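Local coordinates for protein angiotensin-converting enzyme (Anopheles gambiae, PDB 6S1Y) that probably acts as a zinc-dependent peptidase, cleaving dipeptides from the C-terminal ends of peptide substrates as other angiotensin-converting enzymes do, at residues Ser201-Gln206 / Arg565-Asp570; Gln205-Val210 / Phe434-Asp439; Pro381-Ala386 / Pro555-Val560. All coordinates share one frame; numbering follows the deposited sequence.

Interaction 1: Ser201-Gln206 / Arg565-Asp570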
loop_
_atom_site.group_PDB
_atom_site.type_symbol
_atom_site.label_atom_id
_atom_site.label_comp_id
_atom_site.label_asym_id
_atom_site.label_seq_id
_atom_site.Cartn_x
_atom_site.Cartn_y
_atom_site.Cartn_z
ATOM N N SER A 201 14.390 -14.682 -9.700
ATOM C CA SER A 201 14.773 -14.037 -10.951
ATOM C C SER A 201 13.648 -14.040 -11.971
ATOM O O SER A 201 13.711 -13.285 -12.951
ATOM C CB SER A 201 16.001 -14.733 -11.536
ATOM O OG SER A 201 15.783 -16.134 -11.637
ATOM N N THR A 202 12.636 -14.876 -11.772
ATOM C CA THR A 202 11.457 -14.876 -12.623
ATOM C C THR A 202 10.318 -14.021 -12.061
ATOM O O THR A 202 9.197 -14.082 -12.589
ATOM C CB THR A 202 10.943 -16.314 -12.835
ATOM O OG1 THR A 202 10.193 -16.739 -11.688
ATOM C CG2 THR A 202 12.087 -17.285 -13.051
ATOM N N PHE A 203 10.568 -13.239 -10.999
ATOM C CA PHE A 203 9.461 -12.572 -10.325
ATOM C C PHE A 203 8.832 -11.489 -11.198
ATOM O O PHE A 203 7.610 -11.311 -11.184
ATOM C CB PHE A 203 9.904 -11.964 -8.997
ATOM C CG PHE A 203 8.767 -11.714 -8.051
ATOM C CD1 PHE A 203 8.084 -12.780 -7.475
ATOM C CD2 PHE A 203 8.363 -10.416 -7.764
ATOM C CE1 PHE A 203 7.015 -12.556 -6.602
ATOM C CE2 PHE A 203 7.311 -10.169 -6.884
ATOM C CZ PHE A 203 6.624 -11.241 -6.297
ATOM N N GLU A 204 9.631 -10.746 -11.956
ATOM C CA GLU A 204 9.034 -9.758 -12.848
ATOM C C GLU A 204 8.038 -10.423 -13.795
ATOM O O GLU A 204 6.961 -9.879 -14.058
ATOM C CB GLU A 204 10.102 -9.013 -13.631
ATOM C CG GLU A 204 9.506 -7.899 -14.442
ATOM C CD GLU A 204 10.530 -6.908 -14.896
ATOM O OE1 GLU A 204 11.733 -7.177 -14.674
ATOM O OE2 GLU A 204 10.118 -5.858 -15.463
ATOM N N GLN A 205 8.355 -11.629 -14.277
ATOM C CA GLN A 205 7.445 -12.316 -15.182
ATOM C C GLN A 205 6.190 -12.773 -14.451
ATOM O O GLN A 205 5.086 -12.714 -14.998
ATOM C CB GLN A 205 8.149 -13.509 -15.830
ATOM C CG GLN A 205 7.326 -14.179 -16.917
ATOM C CD GLN A 205 7.054 -13.245 -18.087
ATOM O OE1 GLN A 205 7.991 -12.771 -18.752
ATOM N NE2 GLN A 205 5.768 -12.971 -18.337
ATOM N N GLN A 206 6.335 -13.234 -13.216
ATOM C CA GLN A 206 5.171 -13.676 -12.463
ATOM C C GLN A 206 4.156 -12.560 -12.315
ATOM O O GLN A 206 2.941 -12.800 -12.334
ATOM C CB GLN A 206 5.601 -14.186 -11.095
ATOM C CG GLN A 206 6.540 -15.389 -11.176
ATOM C CD GLN A 206 6.838 -15.957 -9.808
ATOM O OE1 GLN A 206 5.956 -16.010 -8.934
ATOM N NE2 GLN A 206 8.089 -16.358 -9.601
ATOM N N ARG A 565 3.847 -22.787 -1.792
ATOM C CA ARG A 565 5.122 -22.091 -1.773
ATOM C C ARG A 565 5.231 -21.049 -2.875
ATOM O O ARG A 565 6.325 -20.524 -3.105
ATOM C CB ARG A 565 6.261 -23.108 -1.878
ATOM C CG ARG A 565 6.179 -24.200 -0.805
ATOM C CD ARG A 565 7.237 -25.272 -0.989
ATOM N NE ARG A 565 8.528 -24.710 -1.374
ATOM C CZ ARG A 565 9.407 -24.196 -0.514
ATOM N NH1 ARG A 565 9.143 -24.159 0.790
ATOM N NH2 ARG A 565 10.550 -23.711 -0.963
ATOM N N LYS A 566 4.135 -20.711 -3.551
ATOM C CA LYS A 566 4.207 -19.714 -4.612
ATOM C C LYS A 566 3.032 -18.747 -4.543
ATOM O O LYS A 566 1.937 -19.083 -4.086
ATOM C CB LYS A 566 4.283 -20.395 -5.989
ATOM C CG LYS A 566 5.679 -20.968 -6.268
ATOM C CD LYS A 566 5.801 -21.635 -7.632
ATOM C CE LYS A 566 7.271 -21.724 -8.092
ATOM N NZ LYS A 566 7.861 -20.389 -8.490
ATOM N N MET A 567 3.305 -17.512 -4.956
ATOM C CA MET A 567 2.242 -16.555 -5.235
ATOM C C MET A 567 1.406 -17.054 -6.409
ATOM O O MET A 567 1.946 -17.488 -7.437
ATOM C CB MET A 567 2.855 -15.194 -5.550
ATOM C CG MET A 567 1.916 -14.159 -6.125
ATOM S SD MET A 567 2.762 -12.561 -6.329
ATOM C CE MET A 567 3.458 -12.726 -7.988
ATOM N N SER A 568 0.089 -17.012 -6.242
ATOM C CA SER A 568 -0.818 -17.495 -7.269
ATOM C C SER A 568 -2.076 -16.657 -7.240
ATOM O O SER A 568 -2.580 -16.330 -6.163
ATOM C CB SER A 568 -1.187 -18.962 -7.076
ATOM O OG SER A 568 -2.189 -19.332 -8.008
ATOM N N ALA A 569 -2.560 -16.294 -8.430
ATOM C CA ALA A 569 -3.814 -15.562 -8.574
ATOM C C ALA A 569 -5.048 -16.448 -8.472
ATOM O O ALA A 569 -6.161 -15.930 -8.639
ATOM C CB ALA A 569 -3.846 -14.836 -9.919
ATOM N N ASP A 570 -4.879 -17.749 -8.216
ATOM C CA ASP A 570 -6.015 -18.662 -8.111
ATOM C C ASP A 570 -7.021 -18.152 -7.090
ATOM O O ASP A 570 -8.221 -18.045 -7.377
ATOM C CB ASP A 570 -5.501 -20.065 -7.741
ATOM C CG ASP A 570 -6.618 -21.086 -7.502
ATOM O OD1 ASP A 570 -7.792 -20.818 -7.848
ATOM O OD2 ASP A 570 -6.296 -22.179 -6.969
HETATM O O HOH W 1 3.401 -16.427 -9.288
#

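Interaction 2: Gln205-Val210 / Phe434-Asp439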
loop_
_atom_site.group_PDB
_atom_site.type_symbol
_atom_site.label_atom_id
_atom_site.label_comp_id
_atom_site.label_asym_id
_atom_site.label_seq_id
_atom_site.Cartn_x
_atom_site.Cartn_y
_atom_site.Cartn_z
ATOM N N GLN A 205 8.355 -11.629 -14.277
ATOM C CA GLN A 205 7.445 -12.316 -15.182
ATOM C C GLN A 205 6.190 -12.773 -14.451
ATOM O O GLN A 205 5.086 -12.714 -14.998
ATOM C CB GLN A 205 8.149 -13.509 -15.830
ATOM C CG GLN A 205 7.326 -14.179 -16.917
ATOM C CD GLN A 205 7.054 -13.245 -18.087
ATOM O OE1 GLN A 205 7.991 -12.771 -18.752
ATOM N NE2 GLN A 205 5.768 -12.971 -18.337
ATOM N N GLN A 206 6.335 -13.234 -13.216
ATOM C CA GLN A 206 5.171 -13.676 -12.463
ATOM C C GLN A 206 4.156 -12.560 -12.315
ATOM O O GLN A 206 2.941 -12.800 -12.334
ATOM C CB GLN A 206 5.601 -14.186 -11.095
ATOM C CG GLN A 206 6.540 -15.389 -11.176
ATOM C CD GLN A 206 6.838 -15.957 -9.808
ATOM O OE1 GLN A 206 5.956 -16.010 -8.934
ATOM N NE2 GLN A 206 8.089 -16.358 -9.601
ATOM N N VAL A 207 4.638 -11.321 -12.174
ATOM C CA VAL A 207 3.743 -10.181 -11.987
ATOM C C VAL A 207 3.011 -9.856 -13.281
ATOM O O VAL A 207 1.801 -9.595 -13.278
ATOM C CB VAL A 207 4.551 -8.980 -11.463
ATOM C CG1 VAL A 207 3.738 -7.722 -11.616
ATOM C CG2 VAL A 207 4.936 -9.208 -9.999
ATOM N N ASP A 208 3.736 -9.859 -14.407
ATOM C CA ASP A 208 3.093 -9.760 -15.716
ATOM C C ASP A 208 2.049 -10.862 -15.896
ATOM O O ASP A 208 0.960 -10.622 -16.426
ATOM C CB ASP A 208 4.137 -9.846 -16.832
ATOM C CG ASP A 208 5.123 -8.682 -16.835
ATOM O OD1 ASP A 208 4.930 -7.666 -16.114
ATOM O OD2 ASP A 208 6.122 -8.781 -17.584
ATOM N N ASP A 209 2.350 -12.082 -15.465
ATOM C CA ASP A 209 1.374 -13.153 -15.646
ATOM C C ASP A 209 0.120 -12.916 -14.815
ATOM O O ASP A 209 -0.988 -13.240 -15.255
ATOM C CB ASP A 209 1.979 -14.504 -15.283
ATOM C CG ASP A 209 3.071 -14.924 -16.231
ATOM O OD1 ASP A 209 3.238 -14.287 -17.303
ATOM O OD2 ASP A 209 3.768 -15.901 -15.885
ATOM N N VAL A 210 0.256 -12.369 -13.601
ATOM C CA VAL A 210 -0.939 -12.104 -12.806
ATOM C C VAL A 210 -1.771 -11.000 -13.452
ATOM O O VAL A 210 -3.006 -11.083 -13.507
ATOM C CB VAL A 210 -0.564 -11.763 -11.352
ATOM C CG1 VAL A 210 -1.774 -11.271 -10.609
ATOM C CG2 VAL A 210 0.051 -12.998 -10.671
ATOM N N PHE A 434 -3.409 -0.590 -11.123
ATOM C CA PHE A 434 -2.785 0.639 -10.661
ATOM C C PHE A 434 -1.426 0.356 -10.041
ATOM O O PHE A 434 -0.429 0.979 -10.405
ATOM C CB PHE A 434 -3.680 1.338 -9.641
ATOM C CG PHE A 434 -3.038 2.538 -9.005
ATOM C CD1 PHE A 434 -3.098 3.783 -9.622
ATOM C CD2 PHE A 434 -2.387 2.426 -7.799
ATOM C CE1 PHE A 434 -2.529 4.887 -9.035
ATOM C CE2 PHE A 434 -1.808 3.524 -7.209
ATOM C CZ PHE A 434 -1.879 4.758 -7.825
ATOM N N ALA A 435 -1.379 -0.547 -9.053
ATOM C CA ALA A 435 -0.126 -0.820 -8.347
ATOM C C ALA A 435 0.943 -1.289 -9.323
ATOM O O ALA A 435 2.096 -0.859 -9.244
ATOM C CB ALA A 435 -0.360 -1.860 -7.253
ATOM N N TYR A 436 0.558 -2.134 -10.285
ATOM C CA TYR A 436 1.481 -2.599 -11.315
ATOM C C TYR A 436 2.113 -1.436 -12.079
ATOM O O TYR A 436 3.332 -1.403 -12.272
ATOM C CB TYR A 436 0.738 -3.527 -12.285
ATOM C CG TYR A 436 1.547 -4.041 -13.457
ATOM C CD1 TYR A 436 2.576 -4.964 -13.278
ATOM C CD2 TYR A 436 1.249 -3.644 -14.764
ATOM C CE1 TYR A 436 3.293 -5.451 -14.375
ATOM C CE2 TYR A 436 1.951 -4.123 -15.839
ATOM C CZ TYR A 436 2.980 -5.018 -15.649
ATOM O OH TYR A 436 3.676 -5.494 -16.751
ATOM N N THR A 437 1.300 -0.470 -12.522
ATOM C CA THR A 437 1.831 0.590 -13.371
ATOM C C THR A 437 2.810 1.491 -12.626
ATOM O O THR A 437 3.681 2.098 -13.249
ATOM C CB THR A 437 0.710 1.457 -13.949
ATOM O OG1 THR A 437 -0.096 1.951 -12.880
ATOM C CG2 THR A 437 -0.174 0.671 -14.889
ATOM N N LEU A 438 2.670 1.630 -11.310
ATOM C CA LEU A 438 3.550 2.556 -10.599
ATOM C C LEU A 438 5.003 2.073 -10.608
ATOM O O LEU A 438 5.926 2.873 -10.806
ATOM C CB LEU A 438 3.080 2.759 -9.164
ATOM C CG LEU A 438 1.998 3.795 -8.899
ATOM C CD1 LEU A 438 2.075 4.230 -7.443
ATOM C CD2 LEU A 438 2.165 5.000 -9.811
ATOM N N ASP A 439 5.236 0.786 -10.364
ATOM C CA ASP A 439 6.615 0.324 -10.409
ATOM C C ASP A 439 7.055 -0.061 -11.808
ATOM O O ASP A 439 8.235 0.109 -12.136
ATOM C CB ASP A 439 6.824 -0.808 -9.404
ATOM C CG ASP A 439 7.097 -0.253 -7.978
ATOM O OD1 ASP A 439 7.043 0.985 -7.823
ATOM O OD2 ASP A 439 7.386 -1.027 -7.035
#

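Interaction 3: Pro381-Ala386 / Pro555-Val560. With ZN (zinc ion), chain G; KSN ((2~{S})-2-[[(4~{S})-4-azanyl-5-oxidanyl-5-oxidanylidene-pentanoyl]amino]pentanedioic acid), chain H.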
loop_
_atom_site.group_PDB
_atom_site.type_symbol
_atom_site.label_atom_id
_atom_site.label_comp_id
_atom_site.label_asym_id
_atom_site.label_seq_id
_atom_site.Cartn_x
_atom_site.Cartn_y
_atom_site.Cartn_z
ATOM N N PRO A 381 8.390 -7.742 1.026
ATOM C CA PRO A 381 7.597 -6.530 1.326
ATOM C C PRO A 381 6.106 -6.717 1.165
ATOM O O PRO A 381 5.333 -5.960 1.761
ATOM C CB PRO A 381 8.141 -5.489 0.336
ATOM C CG PRO A 381 9.527 -5.992 -0.020
ATOM C CD PRO A 381 9.451 -7.489 0.037
ATOM N N GLY A 382 5.661 -7.704 0.387
ATOM C CA GLY A 382 4.239 -7.936 0.242
ATOM C C GLY A 382 3.610 -8.613 1.432
ATOM O O GLY A 382 2.426 -8.394 1.718
ATOM N N PHE A 383 4.361 -9.453 2.141
ATOM C CA PHE A 383 3.816 -10.019 3.372
ATOM C C PHE A 383 3.416 -8.920 4.349
ATOM O O PHE A 383 2.359 -8.995 4.979
ATOM C CB PHE A 383 4.829 -10.941 4.044
ATOM C CG PHE A 383 4.899 -12.312 3.452
ATOM C CD1 PHE A 383 5.181 -12.490 2.115
ATOM C CD2 PHE A 383 4.733 -13.426 4.259
ATOM C CE1 PHE A 383 5.267 -13.747 1.578
ATOM C CE2 PHE A 383 4.829 -14.687 3.737
ATOM C CZ PHE A 383 5.092 -14.859 2.391
ATOM N N HIS A 384 4.246 -7.886 4.495
ATOM C CA HIS A 384 3.934 -6.829 5.454
ATOM C C HIS A 384 2.646 -6.104 5.100
ATOM O O HIS A 384 1.834 -5.789 5.981
ATOM C CB HIS A 384 5.074 -5.832 5.519
ATOM C CG HIS A 384 5.624 -5.661 6.892
ATOM N ND1 HIS A 384 4.896 -5.090 7.913
ATOM C CD2 HIS A 384 6.817 -6.007 7.426
ATOM C CE1 HIS A 384 5.625 -5.070 9.012
ATOM N NE2 HIS A 384 6.793 -5.624 8.744
ATOM N N GLU A 385 2.445 -5.819 3.802
ATOM C CA GLU A 385 1.237 -5.119 3.373
ATOM C C GLU A 385 0.006 -6.010 3.428
ATOM O O GLU A 385 -1.109 -5.503 3.541
ATOM C CB GLU A 385 1.453 -4.576 1.955
ATOM C CG GLU A 385 2.704 -3.722 1.817
ATOM C CD GLU A 385 2.685 -2.547 2.772
ATOM O OE1 GLU A 385 1.582 -2.133 3.183
ATOM O OE2 GLU A 385 3.779 -2.066 3.119
ATOM N N ALA A 386 0.183 -7.323 3.386
ATOM C CA ALA A 386 -0.958 -8.234 3.335
ATOM C C ALA A 386 -1.643 -8.440 4.682
ATOM O O ALA A 386 -2.844 -8.743 4.716
ATOM C CB ALA A 386 -0.504 -9.592 2.793
ATOM N N PRO A 555 9.082 -18.233 0.496
ATOM C CA PRO A 555 8.249 -19.412 0.193
ATOM C C PRO A 555 8.020 -20.282 1.415
ATOM O O PRO A 555 6.907 -20.780 1.616
ATOM C CB PRO A 555 9.036 -20.136 -0.909
ATOM C CG PRO A 555 9.859 -19.079 -1.534
ATOM C CD PRO A 555 10.243 -18.149 -0.409
ATOM N N ASP A 556 9.036 -20.440 2.271
ATOM C CA ASP A 556 8.854 -21.233 3.486
ATOM C C ASP A 556 7.903 -20.544 4.449
ATOM O O ASP A 556 7.067 -21.198 5.081
ATOM C CB ASP A 556 10.206 -21.494 4.157
ATOM C CG ASP A 556 11.179 -22.233 3.245
ATOM O OD1 ASP A 556 10.799 -23.273 2.655
ATOM O OD2 ASP A 556 12.322 -21.756 3.101
ATOM N N ALA A 557 7.993 -19.223 4.566
ATOM C CA ALA A 557 7.036 -18.514 5.415
ATOM C C ALA A 557 5.608 -18.708 4.908
ATOM O O ALA A 557 4.684 -18.938 5.702
ATOM C CB ALA A 557 7.392 -17.030 5.481
ATOM N N MET A 558 5.406 -18.632 3.589
ATOM C CA MET A 558 4.063 -18.815 3.056
ATOM C C MET A 558 3.557 -20.228 3.315
ATOM O O MET A 558 2.439 -20.421 3.802
ATOM C CB MET A 558 4.044 -18.528 1.560
ATOM C CG MET A 558 2.692 -18.830 0.919
ATOM S SD MET A 558 2.681 -18.313 -0.791
ATOM C CE MET A 558 2.127 -16.633 -0.569
ATOM N N GLU A 559 4.371 -21.235 2.988
ATOM C CA GLU A 559 3.955 -22.611 3.218
ATOM C C GLU A 559 3.459 -22.830 4.639
ATOM O O GLU A 559 2.540 -23.624 4.858
ATOM C CB GLU A 559 5.105 -23.566 2.916
ATOM C CG GLU A 559 4.722 -25.002 3.157
ATOM C CD GLU A 559 5.630 -25.985 2.462
ATOM O OE1 GLU A 559 6.843 -25.699 2.328
ATOM O OE2 GLU A 559 5.114 -27.048 2.051
ATOM N N VAL A 560 4.017 -22.110 5.611
ATOM C CA VAL A 560 3.616 -22.297 7.004
ATOM C C VAL A 560 2.121 -22.089 7.167
ATOM O O VAL A 560 1.460 -22.763 7.975
ATOM C CB VAL A 560 4.414 -21.342 7.914
ATOM C CG1 VAL A 560 3.704 -21.150 9.263
ATOM C CG2 VAL A 560 5.819 -21.852 8.106
HETATM ZN ZN ZN G . 1.214 -0.771 4.508
HETATM C C10 KSN H . 5.456 4.188 4.576
HETATM C C13 KSN H . 1.517 1.728 4.364
HETATM C C17 KSN H . -2.119 3.734 -0.689
HETATM C C02 KSN H . -2.331 2.455 0.129
HETATM C C03 KSN H . -1.320 2.207 1.258
HETATM C C04 KSN H . -0.550 3.412 1.774
HETATM C C05 KSN H . -0.748 3.733 3.278
HETATM C C07 KSN H . 1.699 3.199 3.915
HETATM C C08 KSN H . 2.866 3.905 4.591
HETATM C C09 KSN H . 4.236 3.334 4.177
HETATM N N01 KSN H . -2.308 1.279 -0.749
HETATM N N06 KSN H . 0.351 3.677 4.253
HETATM O O11 KSN H . 5.295 5.414 4.865
HETATM O O12 KSN H . 6.633 3.687 4.606
HETATM O O14 KSN H . 0.840 1.502 5.405
HETATM O O15 KSN H . 1.980 0.772 3.713
HETATM O O16 KSN H . -1.818 4.107 3.655
HETATM O O18 KSN H . -2.642 4.798 -0.260
HETATM O O19 KSN H . -1.465 3.792 -1.765
#

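Interaction 1: Ser201-Gln206 / Arg565-Asp570
Met567 and Phe203 meet with their side chains crossing at about a right angle, and the methyl end of the methionine does the touching. Met567 CE lies 3.8 Å from Phe203 CE1. Met567 SD sits 5.1 Å from the centroid of the Phe203 ring, on a line 61° off the ring normal, so this is a Met-aromatic contact of oblique geometry. The methionine chain runs extended through CB and CG and then turns at its last torsion (chi3 88°), bringing CE to a position where it touches both the ring and the Gln206 side chain. Met567 CE rests against Gln206 CB, 4.0 Å away.

Gln206 supplies the polar half of the contact. Its amide is held at both ends. Gln206 NE2 donates to Thr202 OG1 over 3.0 Å, with a nearly straight N-H...O angle of 163° and the oxygen close to the amide plane, while OE1 accepts from a water at 2.6 Å. That water also donates to the backbone oxygen of Met567, again at 2.6 Å, and so joins the helix start to the loop that follows helix 554-562. NZ of Lys566 ends 4.2 Å from Gln206 NE2, the two side chains crossing roughly perpendicularly. This pair makes no hydrogen bond, as expected of two nitrogens that both carry protons.

Behind these residues, Phe203 stacks on Tyr198, and both Phe203 and Met567 lean on helix 495-514. With no direct hydrogen bond between the segments, cohesion rests on a buried methyl-and-ring contact and one bridging water. The two bonds together define the rotation of the Gln206 amide: with N and O exchanged the donation to Thr202 OG1 would be lost, and the water would probably have to turn round to keep its bond.

Interaction 2: Gln205-Val210 / Phe434-Asp439
Tyr436 reaches from helix 431-447 to helix 203-233 and touches Val207 and Asp208 along one edge of its ring. Its CB already points at the opposing helix, where Val207 is the residue closest in backbone, the CA atoms of Tyr436 and Val207 being 7.9 Å apart. From CB the chain continues with CG anti to the backbone nitrogen (chi1 177°), which carries the ring straight out across the interhelical space. Tyr436 CD1 is the first ring atom to meet the other side: Val207 CG1 stands 3.4 Å from it, near the ring plane, a tight approach for two carbons. Tyr436 CE1, one atom further out, is shared, lying 3.6 Å from Val207 CG1 and 3.3 Å from Asp208 OD1.

At the tip, Tyr436 OH donates to Asp208 OD1 over a short 2.6 Å. The carboxylate stands almost perpendicular to the ring, the two planes being 86° apart, and the hydroxyl meets OD1 from above the carboxylate plane, 52° out of it. Lys440, one helical turn after Tyr436, also bonds to the phenol oxygen. That second partner would probably polarise the hydroxyl and strengthen its donation to the aspartate.

The tyrosine is buried where several helices converge. Tyr466 of helix 455-467 meets its ring edge-to-face, and Phe498 of helix 495-514 packs against both Tyr436 and Val207, so that helix 495-514 contacts both partners of the pair.

Interaction 3: Pro381-Ala386 / Pro555-Val560
The zinc site of this gluzincin-type peptidase, with its HExxH helix and a downstream glutamate, lies on one side of helix 381-395, while Phe383 of the same helix packs against Ala557 and Met558 of helix 554-562. Glu385 is the downstream zinc ligand. Glu385 OE1 binds the zinc ion at 1.9 Å, and His357 and His361 complete the protein's share of the site. The bound γ-glutamyl ligand adds an uneven pair of carboxylate oxygens, O15 at 1.9 Å from the zinc and O14 at 2.5 Å. Glu385 is bent at its second torsion (chi2 -58°); of its two oxygens OE1 is the one bound, OE2 staying 3.2 Å from the zinc.

Two residues earlier, the CB of Phe383 points to a different side of the helix. CG lies anti to the carbonyl carbon (chi1 -80°), and the ring extends toward helix 554-562, reaching it with its far end. Its side chain runs at about a right angle to that of Met558. The side chains that meet are apolar and buried, and the backbone N of Met558 also lies at the edge of the ring, in its plane; no hydrogen bond joins the segments. Phe507 of helix 495-514 meets the phenylalanine ring edge-to-face, and Met545 of helix 536-547 touches both Phe383 and Ala557, so the ring is wedged among three helices besides its own.

Across the contact, CE2 of Phe383 lies 3.9 Å from Ala557 CB, which approaches obliquely, while Met558 CB sits near the ring plane, 3.9 Å from Phe383 CZ.

Interactions 1 and 2 start from the same helix and share Gln205 and Gln206; their centres are 11 Å apart, and Ala569 CB touches Val210 CG1 at 4.2 Å. Interactions 1 and 3 are joined by a forked salt bridge, Arg565 NH1 reaching Asp556 OD1 at 2.6 Å and Glu559 OE1 at 3.2 Å. Interactions 2 and 3 do not touch, their nearest atoms being about 9 Å apart. Helix 495-514 borders all three contacts. Interaction 3 alone includes a zinc ligand; the side chain of Tyr436 in interaction 2 stays about 13 Å from the bound γ-glutamyl compound.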